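Local atomic coordinates of acetyltransferase, GNAT family (Streptococcus agalactiae 2603V/R, PDB entry 2PC1), a protein that probably transfers an acyl group, most likely acetyl from acetyl-CoA as in other GNAT-family enzymes. Residues V75-D79 against G80-T84; R23-F26 against P27-D31; D31-M34 against L35-E39. One frame throughout, in Å; residues are numbered along the deposited sequence.

Interaction 1: V75-D79 against G80-T84; sequences VGIED and GMLAT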
loop_
_atom_site.group_PDB
_atom_site.type_symbol
_atom_site.label_atom_id
_atom_site.label_comp_id
_atom_site.label_asym_id
_atom_site.label_seq_id
_atom_site.Cartn_x
_atom_site.Cartn_y
_atom_site.Cartn_z
ATOM N N VAL A 75 -7.690 -0.800 7.214
ATOM C CA VAL A 75 -6.804 -1.295 8.274
ATOM C C VAL A 75 -6.932 -2.790 8.445
ATOM O O VAL A 75 -7.960 -3.393 8.086
ATOM C CB VAL A 75 -7.069 -0.588 9.627
ATOM C CG1 VAL A 75 -6.653 0.861 9.528
ATOM C CG2 VAL A 75 -8.544 -0.708 10.057
ATOM N N GLY A 76 -5.896 -3.377 9.014
ATOM C CA GLY A 76 -5.927 -4.782 9.408
ATOM C C GLY A 76 -5.737 -4.850 10.913
ATOM O O GLY A 76 -4.822 -4.226 11.463
ATOM N N ILE A 77 -6.587 -5.619 11.568
ATOM C CA ILE A 77 -6.618 -5.749 13.011
ATOM C C ILE A 77 -6.202 -7.182 13.326
ATOM O O ILE A 77 -6.800 -8.139 12.820
ATOM C CB ILE A 77 -8.041 -5.483 13.573
ATOM C CG1 ILE A 77 -8.658 -4.205 13.011
ATOM C CG2 ILE A 77 -8.057 -5.478 15.114
ATOM C CD1 ILE A 77 -7.852 -2.975 13.213
ATOM N N GLU A 78 -5.159 -7.310 14.143
ATOM C CA GLU A 78 -4.566 -8.594 14.521
ATOM C C GLU A 78 -4.558 -8.615 16.046
ATOM O O GLU A 78 -4.043 -7.695 16.678
ATOM C CB GLU A 78 -3.144 -8.691 13.968
ATOM C CG GLU A 78 -2.390 -10.007 14.277
ATOM C CD GLU A 78 -2.802 -11.167 13.383
ATOM O OE1 GLU A 78 -3.759 -11.019 12.590
ATOM O OE2 GLU A 78 -2.147 -12.231 13.472
ATOM N N ASP A 79 -5.176 -9.645 16.631
ATOM C CA ASP A 79 -5.277 -9.771 18.087
ATOM C C ASP A 79 -5.849 -8.501 18.736
ATOM O O ASP A 79 -5.362 -8.036 19.770
ATOM C CB ASP A 79 -3.905 -10.112 18.679
ATOM C CG ASP A 79 -3.271 -11.362 18.049
ATOM O OD1 ASP A 79 -3.986 -12.181 17.414
ATOM O OD2 ASP A 79 -2.039 -11.525 18.198
ATOM N N GLY A 80 -6.863 -7.915 18.111
ATOM C CA GLY A 80 -7.516 -6.721 18.651
ATOM C C GLY A 80 -6.749 -5.411 18.503
ATOM O O GLY A 80 -7.187 -4.383 19.010
HETATM N N MSE A 81 -5.622 -5.446 17.793
HETATM C CA MSE A 81 -4.736 -4.291 17.653
HETATM C C MSE A 81 -4.664 -3.848 16.195
HETATM O O MSE A 81 -4.613 -4.675 15.304
HETATM C CB MSE A 81 -3.335 -4.658 18.144
HETATM C CG MSE A 81 -3.332 -5.514 19.410
HETATM SE SE MSE A 81 -2.390 -4.714 20.903
HETATM C CE MSE A 81 -3.252 -3.066 20.856
ATOM N N LEU A 82 -4.632 -2.537 15.971
ATOM C CA LEU A 82 -4.487 -1.993 14.624
ATOM C C LEU A 82 -3.056 -2.216 14.184
ATOM O O LEU A 82 -2.138 -1.583 14.710
ATOM C CB LEU A 82 -4.881 -0.499 14.591
ATOM C CG LEU A 82 -5.287 0.021 13.203
ATOM C CD1 LEU A 82 -6.225 1.246 13.313
ATOM C CD2 LEU A 82 -4.054 0.330 12.375
ATOM N N ALA A 83 -2.865 -3.127 13.226
ATOM C CA ALA A 83 -1.561 -3.617 12.840
ATOM C C ALA A 83 -1.062 -3.155 11.470
ATOM O O ALA A 83 0.136 -3.154 11.191
ATOM C CB ALA A 83 -1.582 -5.120 12.873
ATOM N N THR A 84 -1.977 -2.857 10.553
ATOM C CA THR A 84 -1.617 -2.514 9.196
ATOM C C THR A 84 -2.568 -1.429 8.703
ATOM O O THR A 84 -3.690 -1.312 9.155
ATOM C CB THR A 84 -1.717 -3.708 8.240
ATOM O OG1 THR A 84 -3.071 -4.193 8.204
ATOM C CG2 THR A 84 -0.805 -4.863 8.660
#
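Gly76 and the pair Ala83 and Thr84 face each other where the two arms of a hairpin fall out of step by one residue. Backbone hydrogen bonds carry the pairing. Gly76 O accepts twice, from Ala83 N at 2.9 Å, almost in line with the carbonyl, and from Thr84 N at a longer 3.3 Å in the carbonyl plane, while Gly76 N returns a bond to Thr84 O. Nearer the turn, Glu78 N reaches Met81 O at 2.9 Å, and Met81 N closes the loop on Glu78 O.

Two residues of one strand set against one of the other make a classic beta bulge, and a type I' turn from Glu78 to Met81 joins strands 73-78 and 81-91 of the mixed GNAT sheet. Both central residues, Asp79 and Gly80, have positive phi, as such a turn requires, a conformation glycine adopts easily.

Apolar contacts gather on one face. Ile77 CD1 lies 3.9 Å from Leu82 CG, and Val75 CG1 meets Leu82 CD1 at 3.8 Å, these two side chains crossing at about a right angle. On the Glu78 side, Ala83 CB approaches Glu78 CB at 4.0 Å; Phe123 and Leu128 lie beside both residues.

Interaction 2: R23-F26 against P27-D31; sequences RLAF and PNEID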
loop_
_atom_site.group_PDB
_atom_site.type_symbol
_atom_site.label_atom_id
_atom_site.label_comp_id
_atom_site.label_asym_id
_atom_site.label_seq_id
_atom_site.Cartn_x
_atom_site.Cartn_y
_atom_site.Cartn_z
ATOM N N ARG A 23 -10.856 -4.014 7.199
ATOM C CA ARG A 23 -12.026 -3.161 7.068
ATOM C C ARG A 23 -11.622 -1.727 6.850
ATOM O O ARG A 23 -10.480 -1.344 7.089
ATOM C CB ARG A 23 -12.899 -3.231 8.308
ATOM C CG ARG A 23 -12.183 -2.902 9.577
ATOM C CD ARG A 23 -13.172 -2.557 10.701
ATOM N NE ARG A 23 -12.512 -2.404 11.991
ATOM C CZ ARG A 23 -11.856 -1.310 12.386
ATOM N NH1 ARG A 23 -11.753 -0.253 11.585
ATOM N NH2 ARG A 23 -11.269 -1.285 13.583
ATOM N N LEU A 24 -12.578 -0.909 6.474
ATOM C CA LEU A 24 -12.317 0.521 6.433
ATOM C C LEU A 24 -12.010 1.049 7.816
ATOM O O LEU A 24 -12.607 0.633 8.806
ATOM C CB LEU A 24 -13.529 1.237 5.856
ATOM C CG LEU A 24 -13.799 0.987 4.379
ATOM C CD1 LEU A 24 -15.159 1.565 4.038
ATOM C CD2 LEU A 24 -12.718 1.573 3.513
ATOM N N ALA A 25 -11.040 1.957 7.868
ATOM C CA ALA A 25 -10.738 2.659 9.100
ATOM C C ALA A 25 -11.890 3.552 9.506
ATOM O O ALA A 25 -12.578 4.090 8.646
ATOM C CB ALA A 25 -9.508 3.487 8.929
ATOM N N PHE A 26 -12.085 3.722 10.811
ATOM C CA PHE A 26 -12.955 4.759 11.333
ATOM C C PHE A 26 -12.181 6.031 11.699
ATOM O O PHE A 26 -10.991 5.965 12.020
ATOM C CB PHE A 26 -13.675 4.278 12.595
ATOM C CG PHE A 26 -14.602 3.130 12.371
ATOM C CD1 PHE A 26 -15.882 3.363 11.888
ATOM C CD2 PHE A 26 -14.221 1.838 12.671
ATOM C CE1 PHE A 26 -16.768 2.306 11.680
ATOM C CE2 PHE A 26 -15.099 0.763 12.454
ATOM C CZ PHE A 26 -16.363 1.008 11.959
ATOM N N PRO A 27 -12.868 7.180 11.690
ATOM C CA PRO A 27 -12.167 8.414 12.028
ATOM C C PRO A 27 -11.472 8.400 13.361
ATOM O O PRO A 27 -10.391 8.983 13.504
ATOM C CB PRO A 27 -13.271 9.447 11.991
ATOM C CG PRO A 27 -14.283 8.884 11.015
ATOM C CD PRO A 27 -14.249 7.417 11.260
ATOM N N ASN A 28 -12.022 7.727 14.370
ATOM C CA ASN A 28 -11.343 7.776 15.649
ATOM C C ASN A 28 -10.126 6.881 15.728
ATOM O O ASN A 28 -9.492 6.825 16.797
ATOM C CB ASN A 28 -12.299 7.575 16.817
ATOM C CG ASN A 28 -12.684 6.149 17.038
ATOM O OD1 ASN A 28 -12.307 5.228 16.312
ATOM N ND2 ASN A 28 -13.495 5.952 18.099
ATOM N N GLU A 29 -9.738 6.249 14.615
ATOM C CA GLU A 29 -8.500 5.480 14.570
ATOM C C GLU A 29 -7.315 6.287 14.048
ATOM O O GLU A 29 -6.215 5.744 13.911
ATOM C CB GLU A 29 -8.714 4.224 13.734
ATOM C CG GLU A 29 -9.727 3.323 14.418
ATOM C CD GLU A 29 -10.009 2.041 13.688
ATOM O OE1 GLU A 29 -10.423 2.079 12.514
ATOM O OE2 GLU A 29 -9.838 0.964 14.317
ATOM N N ILE A 30 -7.520 7.580 13.800
ATOM C CA ILE A 30 -6.478 8.397 13.234
ATOM C C ILE A 30 -5.165 8.355 14.047
ATOM O O ILE A 30 -4.094 8.216 13.453
ATOM C CB ILE A 30 -6.969 9.873 12.984
ATOM C CG1 ILE A 30 -5.864 10.732 12.367
ATOM C CG2 ILE A 30 -7.450 10.559 14.270
ATOM C CD1 ILE A 30 -5.432 10.277 11.001
ATOM N N ASP A 31 -5.223 8.427 15.374
ATOM C CA ASP A 31 -3.989 8.456 16.152
ATOM C C ASP A 31 -3.281 7.124 16.104
ATOM O O ASP A 31 -2.049 7.073 16.015
ATOM C CB ASP A 31 -4.257 8.859 17.602
ATOM C CG ASP A 31 -4.698 10.295 17.737
ATOM O OD1 ASP A 31 -4.412 11.102 16.839
ATOM O OD2 ASP A 31 -5.365 10.606 18.739
#
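Across the link from strand 20-24 to helix 30-46, a short loop followed by a 3-10 segment at 27-29, Arg23 and Glu29 join in a bidentate salt bridge. The two side chains arrive from opposite directions and meet end-on: NH1 of Arg23 gives a nearly straight bond to OE1 of Glu29 at 2.8 Å, and NH2 of Arg23 an equally short one to OE2 of Glu29. Both oxygens are met on their syn sides and lie at the edge of the guanidinium, whose plane is 21° from that of the carboxylate. The arginine chain runs extended from CG to NE, which carries its head across to the carboxylate; there NH1 also binds Leu24 O.

Glu29 OE1 has a second donor, Phe26 N at 2.9 Å, received on the anti side. The buried carboxylate is thus held by three N-H groups. Glu29 N in turn bonds to Phe26 O at 2.9 Å, so backbone and side chain of the glutamate both grip Phe26. The Phe26 ring reaches over one guanidinium face: CE2 of Phe26 stands 3.5 Å above the Arg23 guanidinium plane, offset toward its rim.

Around this link, Arg23 NE bonds to Gln21, Arg23 and Ala25 pair through their backbones with strand 73-78, and Pro27 and Ile30 rest against helix 61-70.

Interaction 3: D31-M34 against L35-E39; sequences DQIM and LLIEE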
loop_
_atom_site.group_PDB
_atom_site.type_symbol
_atom_site.label_atom_id
_atom_site.label_comp_id
_atom_site.label_asym_id
_atom_site.label_seq_id
_atom_site.Cartn_x
_atom_site.Cartn_y
_atom_site.Cartn_z
ATOM N N ASP A 31 -5.223 8.427 15.374
ATOM C CA ASP A 31 -3.989 8.456 16.152
ATOM C C ASP A 31 -3.281 7.124 16.104
ATOM O O ASP A 31 -2.049 7.073 16.015
ATOM C CB ASP A 31 -4.257 8.859 17.602
ATOM C CG ASP A 31 -4.698 10.295 17.737
ATOM O OD1 ASP A 31 -4.412 11.102 16.839
ATOM O OD2 ASP A 31 -5.365 10.606 18.739
ATOM N N GLN A 32 -4.016 6.022 16.162
ATOM C CA GLN A 32 -3.447 4.719 16.057
ATOM C C GLN A 32 -2.767 4.548 14.705
ATOM O O GLN A 32 -1.719 3.943 14.604
ATOM C CB GLN A 32 -4.502 3.624 16.237
ATOM C CG GLN A 32 -5.062 3.480 17.617
ATOM C CD GLN A 32 -6.331 2.652 17.573
ATOM O OE1 GLN A 32 -6.289 1.427 17.478
ATOM N NE2 GLN A 32 -7.469 3.327 17.588
ATOM N N ILE A 33 -3.411 5.010 13.636
ATOM C CA ILE A 33 -2.815 4.904 12.317
ATOM C C ILE A 33 -1.538 5.739 12.293
ATOM O O ILE A 33 -0.537 5.303 11.763
ATOM C CB ILE A 33 -3.810 5.336 11.220
ATOM C CG1 ILE A 33 -4.996 4.354 11.172
ATOM C CG2 ILE A 33 -3.102 5.448 9.871
ATOM C CD1 ILE A 33 -6.193 4.866 10.398
HETATM N N MSE A 34 -1.575 6.929 12.881
HETATM C CA MSE A 34 -0.393 7.781 12.809
HETATM C C MSE A 34 0.768 7.182 13.570
HETATM O O MSE A 34 1.927 7.338 13.168
HETATM C CB MSE A 34 -0.702 9.188 13.297
HETATM C CG MSE A 34 -1.541 10.041 12.340
HETATM SE SE MSE A 34 -1.152 9.829 10.461
HETATM C CE MSE A 34 0.206 10.302 10.261
ATOM N N LEU A 35 0.485 6.503 14.675
ATOM C CA LEU A 35 1.558 5.803 15.401
ATOM C C LEU A 35 2.205 4.788 14.498
ATOM O O LEU A 35 3.443 4.679 14.447
ATOM C CB LEU A 35 1.014 5.110 16.659
ATOM C CG LEU A 35 0.620 6.051 17.783
ATOM C CD1 LEU A 35 -0.300 5.375 18.818
ATOM C CD2 LEU A 35 1.853 6.638 18.475
ATOM N N LEU A 36 1.403 4.031 13.749
ATOM C CA LEU A 36 1.894 3.017 12.856
ATOM C C LEU A 36 2.677 3.649 11.737
ATOM O O LEU A 36 3.764 3.201 11.414
ATOM C CB LEU A 36 0.717 2.185 12.290
ATOM C CG LEU A 36 1.005 1.194 11.163
ATOM C CD1 LEU A 36 2.143 0.227 11.501
ATOM C CD2 LEU A 36 -0.266 0.412 10.823
ATOM N N ILE A 37 2.150 4.716 11.152
ATOM C CA ILE A 37 2.844 5.432 10.070
ATOM C C ILE A 37 4.216 5.914 10.536
ATOM O O ILE A 37 5.200 5.802 9.805
ATOM C CB ILE A 37 2.016 6.650 9.574
ATOM C CG1 ILE A 37 0.774 6.191 8.781
ATOM C CG2 ILE A 37 2.834 7.583 8.698
ATOM C CD1 ILE A 37 1.072 5.561 7.407
ATOM N N GLU A 38 4.282 6.481 11.732
ATOM C CA GLU A 38 5.562 6.999 12.225
ATOM C C GLU A 38 6.527 5.867 12.476
ATOM O O GLU A 38 7.727 6.021 12.238
ATOM C CB GLU A 38 5.380 7.889 13.458
ATOM C CG GLU A 38 4.627 9.162 13.173
ATOM C CD GLU A 38 5.301 10.064 12.147
ATOM O OE1 GLU A 38 6.536 9.983 11.969
ATOM O OE2 GLU A 38 4.547 10.851 11.532
ATOM N N GLU A 39 6.042 4.730 12.972
ATOM C CA GLU A 39 6.911 3.565 13.159
ATOM C C GLU A 39 7.480 3.134 11.817
ATOM O O GLU A 39 8.697 2.901 11.665
ATOM C CB GLU A 39 6.174 2.424 13.889
ATOM C CG GLU A 39 5.889 2.703 15.388
ATOM C CD GLU A 39 4.892 1.705 16.009
ATOM O OE1 GLU A 39 4.647 0.641 15.398
ATOM O OE2 GLU A 39 4.335 2.005 17.093
#
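Ile33 and Ile37 lie side by side, one helical turn apart and pointing the same way, with CG2 of Ile33 4.1 Å from CG1 of Ile37. Their first torsions are alike, but the chains part at the second: Ile33 continues extended (chi2 165°), whereas Ile37 bends (chi2 -70°). Ile37 has a second conformer, which makes both its bend and its contacts less certain.

Selenomethionine Met34 folds at both chi2 and chi3 and meets Ile37 at a slant. The position of its methyl is doubtful, the bond from SE to CE being too short, and so is the approach of CE to CG2 of Ile37.

All of this rides on helix 30-46, the first helix of the GNAT domain, which packs its Ile33, Leu36 and Ile37 side against the sheet. Leu36 departs from its neighbours in holding CG anti to N (chi1 171°), which turns its branches to the sheet, against Leu82 and Ala118. Met34 leans instead on Arg61 and Ile64 of helix 61-70, and Asp31 forms a salt bridge with Arg61.

The i to i+4 bonds fix the spacing: Ile37 N meets Ile33 O at 2.8 Å, and Glu38 N meets Met34 O at 2.9 Å. Side-chain carbons crowd near such oxygens, with CG of Leu35 within 3.4 Å of Asp31 O. Glu38 bends at chi2, and its carboxylate pairs with Arg41.

Overall arrangement
The three contacts illustrate how a strand, a link, a helix and a hairpin meet on one side of a GNAT domain. Interaction 2 delivers the chain from strand 20-24 into helix 30-46, where interaction 3 begins on the shared Asp31; their centres lie about 11 Å apart. Interaction 1 lies beside both. Its strand 73-78 neighbours strand 20-24, with Val75 N 2.8 Å from Arg23 O in a probable hydrogen bond. Leu82 bridges the set: its CD1 is 3.8 Å from Glu29 OE2 and 4.0 Å from Ile33 CG1. Ala25 CB completes the join, 3.9 Å from both Val75 CG1 and Ile33 CD1.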